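Local coordinates for CCHC-type domain-containing protein (Trypanosoma brucei brucei, PDB 7C4C), which probably trims RNA from its 3' end as an RNase D-like exonuclease, using paired metal ions in its active site and binding nucleotides and zinc, at residues 17-22 against 71-76; 40-45 against 58-63; 101-106 against 121-126. One frame throughout, in Å; residues are numbered along the deposited sequence.

Contact 1 (17-22 against 71-76); sequences RVVDTH and FLFDVL. With ZN (zinc ion), chain D.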
loop_
_atom_site.group_PDB
_atom_site.type_symbol
_atom_site.label_atom_id
_atom_site.label_comp_id
_atom_site.label_asym_id
_atom_site.label_seq_id
_atom_site.Cartn_x
_atom_site.Cartn_y
_atom_site.Cartn_z
ATOM N N ARG A 17 9.444 7.421 -21.046
ATOM C CA ARG A 17 9.611 8.153 -22.294
ATOM C C ARG A 17 9.461 9.639 -22.002
ATOM O O ARG A 17 8.398 10.081 -21.553
ATOM C CB ARG A 17 8.584 7.703 -23.333
ATOM C CG ARG A 17 9.140 7.644 -24.731
ATOM C CD ARG A 17 8.681 6.385 -25.439
ATOM N NE ARG A 17 7.394 6.566 -26.098
ATOM C CZ ARG A 17 6.706 5.582 -26.673
ATOM N NH1 ARG A 17 7.179 4.337 -26.651
ATOM N NH2 ARG A 17 5.542 5.841 -27.259
ATOM N N VAL A 18 10.510 10.415 -22.248
ATOM C CA VAL A 18 10.432 11.847 -21.997
ATOM C C VAL A 18 9.609 12.492 -23.101
ATOM O O VAL A 18 9.909 12.330 -24.286
ATOM C CB VAL A 18 11.820 12.485 -21.903
ATOM C CG1 VAL A 18 11.686 13.899 -21.381
ATOM C CG2 VAL A 18 12.709 11.672 -21.000
ATOM N N VAL A 19 8.570 13.215 -22.710
ATOM C CA VAL A 19 7.702 13.946 -23.622
ATOM C C VAL A 19 8.026 15.425 -23.445
ATOM O O VAL A 19 7.554 16.060 -22.493
ATOM C CB VAL A 19 6.223 13.660 -23.338
ATOM C CG1 VAL A 19 5.343 14.417 -24.285
ATOM C CG2 VAL A 19 5.953 12.167 -23.404
ATOM N N ASP A 20 8.839 15.982 -24.355
ATOM C CA ASP A 20 9.303 17.364 -24.257
ATOM C C ASP A 20 9.157 18.148 -25.553
ATOM O O ASP A 20 9.778 19.210 -25.683
ATOM C CB ASP A 20 10.774 17.428 -23.825
ATOM C CG ASP A 20 11.665 16.557 -24.681
ATOM O OD1 ASP A 20 11.183 16.034 -25.716
ATOM O OD2 ASP A 20 12.850 16.384 -24.316
ATOM N N THR A 21 8.394 17.648 -26.520
ATOM C CA THR A 21 8.130 18.376 -27.750
ATOM C C THR A 21 6.679 18.162 -28.118
ATOM O O THR A 21 6.054 17.176 -27.718
ATOM C CB THR A 21 8.994 17.916 -28.923
ATOM O OG1 THR A 21 8.798 16.509 -29.120
ATOM C CG2 THR A 21 10.474 18.205 -28.658
ATOM N N HIS A 22 6.156 19.098 -28.904
ATOM C CA HIS A 22 4.757 19.040 -29.304
ATOM C C HIS A 22 4.441 17.759 -30.077
ATOM O O HIS A 22 3.367 17.165 -29.901
ATOM C CB HIS A 22 4.426 20.269 -30.142
ATOM C CG HIS A 22 2.964 20.485 -30.312
ATOM N ND1 HIS A 22 2.414 21.022 -31.456
ATOM C CD2 HIS A 22 1.929 20.226 -29.479
ATOM C CE1 HIS A 22 1.100 21.086 -31.317
ATOM N NE2 HIS A 22 0.784 20.619 -30.124
ATOM N N PHE A 71 4.940 7.838 -19.452
ATOM C CA PHE A 71 5.184 9.141 -20.054
ATOM C C PHE A 71 5.635 10.130 -18.989
ATOM O O PHE A 71 4.981 10.269 -17.952
ATOM C CB PHE A 71 3.935 9.660 -20.746
ATOM C CG PHE A 71 3.510 8.823 -21.887
ATOM C CD1 PHE A 71 4.245 8.800 -23.052
ATOM C CD2 PHE A 71 2.374 8.046 -21.800
ATOM C CE1 PHE A 71 3.848 8.005 -24.123
ATOM C CE2 PHE A 71 1.971 7.255 -22.865
ATOM C CZ PHE A 71 2.716 7.238 -24.025
ATOM N N LEU A 72 6.761 10.796 -19.238
ATOM C CA LEU A 72 7.232 11.890 -18.391
ATOM C C LEU A 72 7.103 13.193 -19.176
ATOM O O LEU A 72 7.976 13.530 -19.985
ATOM C CB LEU A 72 8.668 11.676 -17.925
ATOM C CG LEU A 72 9.057 10.376 -17.219
ATOM C CD1 LEU A 72 10.535 10.407 -16.786
ATOM C CD2 LEU A 72 8.154 10.062 -16.020
ATOM N N PHE A 73 6.017 13.923 -18.913
ATOM C CA PHE A 73 5.729 15.190 -19.574
ATOM C C PHE A 73 6.600 16.292 -18.981
ATOM O O PHE A 73 6.394 16.705 -17.830
ATOM C CB PHE A 73 4.249 15.527 -19.427
ATOM C CG PHE A 73 3.346 14.544 -20.099
ATOM C CD1 PHE A 73 3.189 14.560 -21.469
ATOM C CD2 PHE A 73 2.680 13.578 -19.362
ATOM C CE1 PHE A 73 2.347 13.655 -22.096
ATOM C CE2 PHE A 73 1.828 12.664 -19.989
ATOM C CZ PHE A 73 1.663 12.706 -21.351
ATOM N N ASP A 74 7.564 16.779 -19.774
ATOM C CA ASP A 74 8.412 17.907 -19.389
ATOM C C ASP A 74 7.584 19.181 -19.517
ATOM O O ASP A 74 7.738 19.972 -20.454
ATOM C CB ASP A 74 9.665 17.961 -20.258
ATOM C CG ASP A 74 10.663 19.029 -19.797
ATOM O OD1 ASP A 74 10.279 19.909 -18.984
ATOM O OD2 ASP A 74 11.831 18.993 -20.270
ATOM N N VAL A 75 6.684 19.377 -18.547
ATOM C CA VAL A 75 5.839 20.568 -18.512
ATOM C C VAL A 75 6.676 21.838 -18.494
ATOM O O VAL A 75 6.259 22.866 -19.028
ATOM C CB VAL A 75 4.888 20.504 -17.303
ATOM C CG1 VAL A 75 4.045 21.734 -17.238
ATOM C CG2 VAL A 75 4.014 19.279 -17.381
ATOM N N LEU A 76 7.872 21.792 -17.913
ATOM C CA LEU A 76 8.733 22.974 -17.891
ATOM C C LEU A 76 9.167 23.382 -19.298
ATOM O O LEU A 76 9.120 24.564 -19.655
ATOM C CB LEU A 76 9.953 22.691 -17.027
ATOM C CG LEU A 76 10.881 23.859 -16.785
ATOM C CD1 LEU A 76 10.107 24.936 -16.052
ATOM C CD2 LEU A 76 12.062 23.357 -15.971
HETATM ZN ZN ZN D . -1.502 20.931 -29.677
#
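The backbone N of Val19 donates to Leu72 O across 2.8 Å in a nearly straight bond (174° at the hydrogen). Val19 O in turn takes the N-H of Asp74, also at 2.8 Å, while Arg17 O accepts from Leu72 N at 2.9 Å. This alternation is the ladder of parallel strands, and it attaches the outermost strand 16-19 to strand 70-74 in the mixed sheet of the exonuclease domain. Val19 suits its buried place because a beta-branched side chain offers two methyls: with CG1 anti to the backbone N (chi1 -180°), CG1 lies 3.5 Å from Phe73 CD1 and CG2 lies 3.8 Å from Phe71 CD1. Both rings lean on helix 22-33, and an edge-to-face contact with Phe83 adds to the packing of Phe73. Arg17 runs alongside Phe71, its guanidinium plane 80° from the ring, and its NH2 forms a salt bridge with Glu27. Past the ladder, Asp20 CB meets Asp74 CB at 3.8 Å. Asp74, the N-cap of helix 75-78, has its OD2 held by Thr77 and Arg178. Thr21, at the N-cap of helix 22-33, bonds weakly through OG1 to Lys24 N; His22, which opens that helix, binds zinc through NE2 (2.4 Å) together with Lys26.

Contact 2 (40-45 against 58-63); sequences LDIEAF and SLVQAC. With MN (manganese (II) ion), chain H; MN (manganese (II) ion), chain I; 5GP (guanosine-5'-monophosphate), chain N.
The metal centre of this DEDD-type exonuclease domain is built partly on an antiparallel pair of neighbouring strands, 37-44 and 57-64, at the middle of the sheet. Asp41 faces Gln61 and Glu43 faces Leu59 as hydrogen-bonded pairs; Gln61 N to Asp41 O, at 2.8 Å, is representative. At the far end Ser58 and Leu59 both oppose Glu43, a classic beta bulge in which Glu43 O receives the two N-H groups, Ser58 N lying in the carbonyl plane and Leu59 N tilted 16° from it.

One face of the pair is apolar: Leu40 CD2 reaches Ala62 CB, and Ile42 lies beside Val60. On the other, Asp41, Glu43 and Gln61 gather. Gln61 bends at chi2 (96°), which carries its amide back over the neighbouring strand. There NE2 makes a weak bond to Glu43 OE1 (3.2 Å), the two side chains crossing at about a right angle. A neutral amide can thus offer an N-H to a metal-bound carboxylate oxygen and still bond through NE2 to Ala188 O.

Asp41 places one oxygen on each manganese, OD1 at 2.1 Å from one and OD2 at 2.2 Å from the other; Glu43 OE1 joins OD2 on the second ion, 2.1 Å away, as does Asp191. The guanosine monophosphate is held by its sugar: its O3' donates to Glu43 OE2 and accepts from Ala44 N, while its O2' donates to Ala44 O (2.6 Å). Recognition of both ribose hydroxyls is consistent with an RNA substrate ending in a free 3' hydroxyl. Phosphate oxygen O2P bridges the two manganese ions, which probably stabilise negative charge on the phosphate, as expected for two-metal-ion hydrolysis.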
loop_
_atom_site.group_PDB
_atom_site.type_symbol
_atom_site.label_atom_id
_atom_site.label_comp_id
_atom_site.label_asym_id
_atom_site.label_seq_id
_atom_site.Cartn_x
_atom_site.Cartn_y
_atom_site.Cartn_z
ATOM N N LEU A 40 -1.182 8.989 -12.108
ATOM C CA LEU A 40 -0.641 10.330 -12.263
ATOM C C LEU A 40 0.182 10.718 -11.048
ATOM O O LEU A 40 -0.108 10.296 -9.923
ATOM C CB LEU A 40 -1.747 11.359 -12.456
ATOM C CG LEU A 40 -2.474 11.341 -13.797
ATOM C CD1 LEU A 40 -3.584 12.378 -13.740
ATOM C CD2 LEU A 40 -1.506 11.645 -14.937
ATOM N N ASP A 41 1.204 11.542 -11.294
ATOM C CA ASP A 41 2.031 12.108 -10.236
ATOM C C ASP A 41 2.744 13.342 -10.794
ATOM O O ASP A 41 2.826 13.533 -12.010
ATOM C CB ASP A 41 3.019 11.060 -9.702
ATOM C CG ASP A 41 3.621 11.438 -8.359
ATOM O OD1 ASP A 41 2.867 11.840 -7.446
ATOM O OD2 ASP A 41 4.857 11.310 -8.216
ATOM N N ILE A 42 3.255 14.178 -9.893
ATOM C CA ILE A 42 3.855 15.460 -10.249
ATOM C C ILE A 42 5.174 15.618 -9.516
ATOM O O ILE A 42 5.265 15.320 -8.322
ATOM C CB ILE A 42 2.909 16.629 -9.901
ATOM C CG1 ILE A 42 1.686 16.592 -10.804
ATOM C CG2 ILE A 42 3.598 17.977 -10.030
ATOM C CD1 ILE A 42 0.754 17.713 -10.540
ATOM N N GLU A 43 6.197 16.071 -10.222
ATOM C CA GLU A 43 7.427 16.535 -9.598
ATOM C C GLU A 43 7.549 18.036 -9.828
ATOM O O GLU A 43 7.378 18.504 -10.968
ATOM C CB GLU A 43 8.665 15.815 -10.152
ATOM C CG GLU A 43 8.720 14.287 -9.964
ATOM C CD GLU A 43 8.576 13.812 -8.521
ATOM O OE1 GLU A 43 8.035 12.700 -8.344
ATOM O OE2 GLU A 43 8.998 14.521 -7.572
ATOM N N ALA A 44 7.863 18.783 -8.756
ATOM C CA ALA A 44 7.892 20.244 -8.793
ATOM C C ALA A 44 9.136 20.776 -8.085
ATOM O O ALA A 44 9.756 20.078 -7.283
ATOM C CB ALA A 44 6.636 20.851 -8.145
ATOM N N PHE A 45 9.478 22.042 -8.369
ATOM C CA PHE A 45 10.587 22.698 -7.679
ATOM C C PHE A 45 10.329 22.700 -6.176
ATOM O O PHE A 45 9.203 22.930 -5.718
ATOM C CB PHE A 45 10.785 24.157 -8.115
ATOM C CG PHE A 45 11.125 24.372 -9.573
ATOM C CD1 PHE A 45 10.959 23.377 -10.527
ATOM C CD2 PHE A 45 11.598 25.620 -9.988
ATOM C CE1 PHE A 45 11.264 23.619 -11.871
ATOM C CE2 PHE A 45 11.890 25.878 -11.316
ATOM C CZ PHE A 45 11.730 24.876 -12.264
ATOM N N SER A 58 7.315 20.873 -12.756
ATOM C CA SER A 58 8.396 20.511 -13.654
ATOM C C SER A 58 8.015 19.321 -14.523
ATOM O O SER A 58 8.072 19.410 -15.752
ATOM C CB SER A 58 9.661 20.213 -12.830
ATOM O OG SER A 58 10.669 19.596 -13.602
ATOM N N LEU A 59 7.617 18.207 -13.905
ATOM C CA LEU A 59 7.178 17.012 -14.611
ATOM C C LEU A 59 5.802 16.614 -14.119
ATOM O O LEU A 59 5.487 16.763 -12.930
ATOM C CB LEU A 59 8.125 15.806 -14.407
ATOM C CG LEU A 59 9.630 15.910 -14.632
ATOM C CD1 LEU A 59 10.328 14.572 -14.393
ATOM C CD2 LEU A 59 9.838 16.334 -16.035
ATOM N N VAL A 60 4.983 16.137 -15.055
ATOM C CA VAL A 60 3.777 15.369 -14.778
ATOM C C VAL A 60 4.025 13.979 -15.340
ATOM O O VAL A 60 4.307 13.834 -16.537
ATOM C CB VAL A 60 2.528 16.009 -15.406
ATOM C CG1 VAL A 60 1.333 15.091 -15.254
ATOM C CG2 VAL A 60 2.225 17.351 -14.757
ATOM N N GLN A 61 3.958 12.961 -14.480
ATOM C CA GLN A 61 4.215 11.583 -14.874
ATOM C C GLN A 61 2.891 10.856 -15.046
ATOM O O GLN A 61 1.978 11.026 -14.235
ATOM C CB GLN A 61 5.062 10.853 -13.836
ATOM C CG GLN A 61 6.343 11.571 -13.456
ATOM C CD GLN A 61 6.191 12.408 -12.204
ATOM O OE1 GLN A 61 5.815 13.577 -12.266
ATOM N NE2 GLN A 61 6.515 11.820 -11.063
ATOM N N ALA A 62 2.788 10.047 -16.097
ATOM C CA ALA A 62 1.541 9.359 -16.380
ATOM C C ALA A 62 1.823 7.945 -16.861
ATOM O O ALA A 62 2.671 7.740 -17.732
ATOM C CB ALA A 62 0.718 10.117 -17.424
ATOM N N CYS A 63 1.089 6.978 -16.319
ATOM C CA CYS A 63 1.272 5.574 -16.668
ATOM C C CYS A 63 -0.095 4.913 -16.698
ATOM O O CYS A 63 -0.776 4.869 -15.669
ATOM C CB CYS A 63 2.184 4.875 -15.654
ATOM S SG CYS A 63 2.525 3.166 -16.061
HETATM MN MN MN H . 6.689 11.693 -7.033
HETATM MN MN MN I . 3.178 12.722 -5.592
HETATM P P 5GP N . 5.690 13.175 -4.374
HETATM O O1P 5GP N . 6.596 12.223 -3.626
HETATM O O2P 5GP N . 5.382 12.758 -5.797
HETATM O O3P 5GP N . 4.471 13.627 -3.597
HETATM O "O5'" 5GP N . 6.542 14.513 -4.557
HETATM C "C5'" 5GP N . 6.013 15.600 -5.303
HETATM C "C4'" 5GP N . 6.754 16.894 -5.065
HETATM O "O4'" 5GP N . 6.658 17.273 -3.668
HETATM C "C3'" 5GP N . 8.252 16.890 -5.343
HETATM O "O3'" 5GP N . 8.576 17.019 -6.718
HETATM C "C2'" 5GP N . 8.745 18.054 -4.496
HETATM O "O2'" 5GP N . 8.463 19.291 -5.133
HETATM C "C1'" 5GP N . 7.843 17.933 -3.269
HETATM N N9 5GP N . 8.480 17.140 -2.202
HETATM C C8 5GP N . 8.285 15.832 -1.966
HETATM N N7 5GP N . 9.023 15.453 -0.898
HETATM C C5 5GP N . 9.675 16.547 -0.470
HETATM C C6 5GP N . 10.555 16.759 0.576
HETATM O O6 5GP N . 10.861 15.789 1.310
HETATM N N1 5GP N . 11.055 17.993 0.771
HETATM C C2 5GP N . 10.719 19.020 -0.030
HETATM N N2 5GP N . 11.252 20.243 0.197
HETATM N N3 5GP N . 9.857 18.843 -1.062
HETATM C C4 5GP N . 9.325 17.612 -1.287
HETATM O O HOH W 1 1.109 12.892 -5.308
HETATM O O HOH W 2 3.129 14.814 -6.383
#

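Contact 3 (101-106 against 121-126); sequences FDCRRD and VLDLQV. With 5GP (guanosine-5'-monophosphate), chain P.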
loop_
_atom_site.group_PDB
_atom_site.type_symbol
_atom_site.label_atom_id
_atom_site.label_comp_id
_atom_site.label_asym_id
_atom_site.label_seq_id
_atom_site.Cartn_x
_atom_site.Cartn_y
_atom_site.Cartn_z
ATOM N N PHE A 101 -1.698 8.929 -5.606
ATOM C CA PHE A 101 -1.378 8.511 -4.244
ATOM C C PHE A 101 -1.185 9.795 -3.450
ATOM O O PHE A 101 -0.162 10.473 -3.610
ATOM C CB PHE A 101 -0.137 7.628 -4.201
ATOM C CG PHE A 101 0.028 6.890 -2.899
ATOM C CD1 PHE A 101 -0.608 5.672 -2.697
ATOM C CD2 PHE A 101 0.810 7.408 -1.886
ATOM C CE1 PHE A 101 -0.455 4.980 -1.498
ATOM C CE2 PHE A 101 0.968 6.718 -0.660
ATOM C CZ PHE A 101 0.337 5.513 -0.468
ATOM N N ASP A 102 -2.164 10.128 -2.600
ATOM C CA ASP A 102 -2.282 11.455 -1.973
ATOM C C ASP A 102 -2.379 12.544 -3.036
ATOM O O ASP A 102 -1.363 12.992 -3.569
ATOM C CB ASP A 102 -1.123 11.787 -1.011
ATOM C CG ASP A 102 -1.307 13.170 -0.321
ATOM O OD1 ASP A 102 -2.404 13.754 -0.474
ATOM O OD2 ASP A 102 -0.422 13.639 0.435
ATOM N N CYS A 103 -3.593 12.997 -3.322
ATOM C CA CYS A 103 -3.839 13.894 -4.441
ATOM C C CYS A 103 -3.870 15.359 -4.041
ATOM O O CYS A 103 -3.963 16.206 -4.933
ATOM C CB CYS A 103 -5.168 13.550 -5.119
ATOM S SG CYS A 103 -6.621 13.947 -4.123
ATOM N N ARG A 104 -3.788 15.665 -2.737
ATOM C CA ARG A 104 -4.118 16.996 -2.211
ATOM C C ARG A 104 -3.298 18.100 -2.876
ATOM O O ARG A 104 -3.845 19.004 -3.522
ATOM C CB ARG A 104 -3.910 17.022 -0.694
ATOM C CG ARG A 104 -4.995 16.294 0.079
ATOM C CD ARG A 104 -4.629 16.115 1.531
ATOM N NE ARG A 104 -3.411 15.333 1.688
ATOM C CZ ARG A 104 -2.886 14.998 2.864
ATOM N NH1 ARG A 104 -3.478 15.368 3.994
ATOM N NH2 ARG A 104 -1.763 14.287 2.909
ATOM N N ARG A 105 -1.981 18.052 -2.718
ATOM C CA ARG A 105 -1.152 19.106 -3.281
ATOM C C ARG A 105 -1.068 19.017 -4.803
ATOM O O ARG A 105 -0.943 20.052 -5.475
ATOM C CB ARG A 105 0.230 19.043 -2.660
ATOM C CG ARG A 105 0.172 18.793 -1.178
ATOM C CD ARG A 105 0.586 20.001 -0.400
ATOM N NE ARG A 105 -0.352 21.117 -0.504
ATOM C CZ ARG A 105 -1.336 21.350 0.366
ATOM N NH1 ARG A 105 -1.525 20.521 1.391
ATOM N NH2 ARG A 105 -2.128 22.411 0.214
ATOM N N ASP A 106 -1.124 17.807 -5.368
ATOM C CA ASP A 106 -1.047 17.684 -6.819
ATOM C C ASP A 106 -2.245 18.344 -7.474
ATOM O O ASP A 106 -2.108 19.055 -8.477
ATOM C CB ASP A 106 -0.967 16.216 -7.228
ATOM C CG ASP A 106 0.291 15.524 -6.706
ATOM O OD1 ASP A 106 1.257 16.220 -6.321
ATOM O OD2 ASP A 106 0.321 14.272 -6.695
ATOM N N VAL A 121 -11.262 10.964 -10.480
ATOM C CA VAL A 121 -10.064 10.803 -9.662
ATOM C C VAL A 121 -10.327 9.746 -8.602
ATOM O O VAL A 121 -11.442 9.655 -8.071
ATOM C CB VAL A 121 -9.679 12.148 -9.020
ATOM C CG1 VAL A 121 -8.465 12.010 -8.128
ATOM C CG2 VAL A 121 -9.444 13.188 -10.111
ATOM N N LEU A 122 -9.298 8.949 -8.289
ATOM C CA LEU A 122 -9.345 7.970 -7.199
ATOM C C LEU A 122 -8.005 8.012 -6.478
ATOM O O LEU A 122 -6.965 7.767 -7.102
ATOM C CB LEU A 122 -9.627 6.563 -7.723
ATOM C CG LEU A 122 -9.475 5.465 -6.679
ATOM C CD1 LEU A 122 -10.644 5.561 -5.732
ATOM C CD2 LEU A 122 -9.430 4.076 -7.308
ATOM N N ASP A 123 -8.011 8.332 -5.173
ATOM C CA ASP A 123 -6.764 8.470 -4.416
ATOM C C ASP A 123 -6.506 7.156 -3.674
ATOM O O ASP A 123 -7.286 6.767 -2.795
ATOM C CB ASP A 123 -6.839 9.672 -3.471
ATOM C CG ASP A 123 -5.532 9.908 -2.688
ATOM O OD1 ASP A 123 -4.545 9.169 -2.909
ATOM O OD2 ASP A 123 -5.468 10.892 -1.911
ATOM N N LEU A 124 -5.412 6.463 -4.016
ATOM C CA LEU A 124 -5.214 5.131 -3.428
ATOM C C LEU A 124 -4.685 5.181 -2.006
ATOM O O LEU A 124 -4.944 4.254 -1.232
ATOM C CB LEU A 124 -4.284 4.256 -4.272
ATOM C CG LEU A 124 -4.736 4.074 -5.723
ATOM C CD1 LEU A 124 -3.594 3.493 -6.560
ATOM C CD2 LEU A 124 -5.943 3.196 -5.775
ATOM N N GLN A 125 -3.927 6.215 -1.643
ATOM C CA GLN A 125 -3.623 6.405 -0.230
ATOM C C GLN A 125 -4.909 6.528 0.565
ATOM O O GLN A 125 -5.050 5.925 1.636
ATOM C CB GLN A 125 -2.756 7.647 -0.019
ATOM C CG GLN A 125 -2.229 7.795 1.402
ATOM C CD GLN A 125 -1.545 9.139 1.676
ATOM O OE1 GLN A 125 -2.174 10.186 1.573
ATOM N NE2 GLN A 125 -0.264 9.105 2.059
ATOM N N VAL A 126 -5.864 7.299 0.045
ATOM C CA VAL A 126 -7.160 7.424 0.704
ATOM C C VAL A 126 -7.875 6.081 0.680
ATOM O O VAL A 126 -8.548 5.701 1.645
ATOM C CB VAL A 126 -7.990 8.542 0.035
ATOM C CG1 VAL A 126 -9.477 8.376 0.300
ATOM C CG2 VAL A 126 -7.514 9.902 0.513
HETATM P P 5GP P . 4.192 9.606 7.192
HETATM O O1P 5GP P . 3.650 8.726 8.296
HETATM O O2P 5GP P . 4.214 11.076 7.542
HETATM O O3P 5GP P . 5.466 9.113 6.543
HETATM O "O5'" 5GP P . 3.110 9.491 6.023
HETATM C "C5'" 5GP P . 3.473 9.702 4.663
HETATM C "C4'" 5GP P . 2.368 10.377 3.883
HETATM O "O4'" 5GP P . 1.638 11.287 4.755
HETATM C "C3'" 5GP P . 2.811 11.237 2.700
HETATM O "O3'" 5GP P . 2.989 10.505 1.496
HETATM C "C2'" 5GP P . 1.717 12.292 2.612
HETATM O "O2'" 5GP P . 0.571 11.774 1.951
HETATM C "C1'" 5GP P . 1.386 12.505 4.090
HETATM N N9 5GP P . 2.243 13.544 4.711
HETATM C C8 5GP P . 2.831 13.433 5.918
HETATM N N7 5GP P . 3.546 14.550 6.188
HETATM C C5 5GP P . 3.400 15.379 5.131
HETATM C C6 5GP P . 3.890 16.645 4.851
HETATM O O6 5GP P . 4.629 17.216 5.683
HETATM N N1 5GP P . 3.568 17.240 3.691
HETATM C C2 5GP P . 2.776 16.629 2.793
HETATM N N2 5GP P . 2.456 17.240 1.620
HETATM N N3 5GP P . 2.285 15.396 3.045
HETATM C C4 5GP P . 2.578 14.749 4.206
#
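A contact between two helix starts joins Phe101 and Asp102 to Asp123 and Gln125 at the end of a beta-alpha-beta unit (97-100, 104-114, 121-123), where strand 121-123 passes into helix 124-136. Asp123, the N-cap of the latter helix, bonds to both segments. Its OD1 accepts from Asp102 N at 2.6 Å on the syn side of the carboxylate, and its OD2 takes Cys103 N at 3.2 Å from well above the carboxylate plane. A short acidic side chain suits this spot, since it can satisfy two backbone N-H groups of the buried turn opposite while making a weak capping bond to Gln125 N.

Phe101 turns its ring under Gln125: CB of the glutamine sits 3.7 Å from the ring centroid and only 7° off its normal, a CH-pi contact over one face. The flat ring also reaches Leu124 CB through CD1, and it packs on Ile195 and Leu198 of helix 182-202.

Asp102 is fixed by Arg104, which grips it side-on through NE and NH2, one nitrogen to each carboxylate oxygen; OD1 takes Arg104 N as well, the capping bond of the first helix, and Arg104 N and NE reach OD1 from opposite faces of its plane. Arg104 NH1 is engaged by Asp237 and Pro240 O. The first torsion of Gln125 (chi1 -171°) turns CG away from the backbone N, and the extended chain runs alongside Asp102 to a second guanosine monophosphate. There the ribose O2' donates to Asp102 OD2 at 2.6 Å and accepts from Gln125 NE2 at 2.8 Å.

From the N terminus, the chain lays down strand 16-19, passes helix 22-33 and enters strand 37-44. Strand 57-64 then comes back alongside it, so contact 2 closes the short loop between residues 45 and 58. Further along the chain, strand 70-74 pairs with 16-19, closing contact 1, and its wider loop encloses contact 2. Backbone pairing between 57-64 and 70-74 fuses the two into four adjacent strands. Contact 3 follows in series: it closes round helix 104-114 beyond strand 97-100, which lies against 37-44 on the side opposite 57-64. Contacts 1 and 3 do not touch, whereas contacts 2 and 3 meet where Asp106 approaches Asp41 at the manganese site.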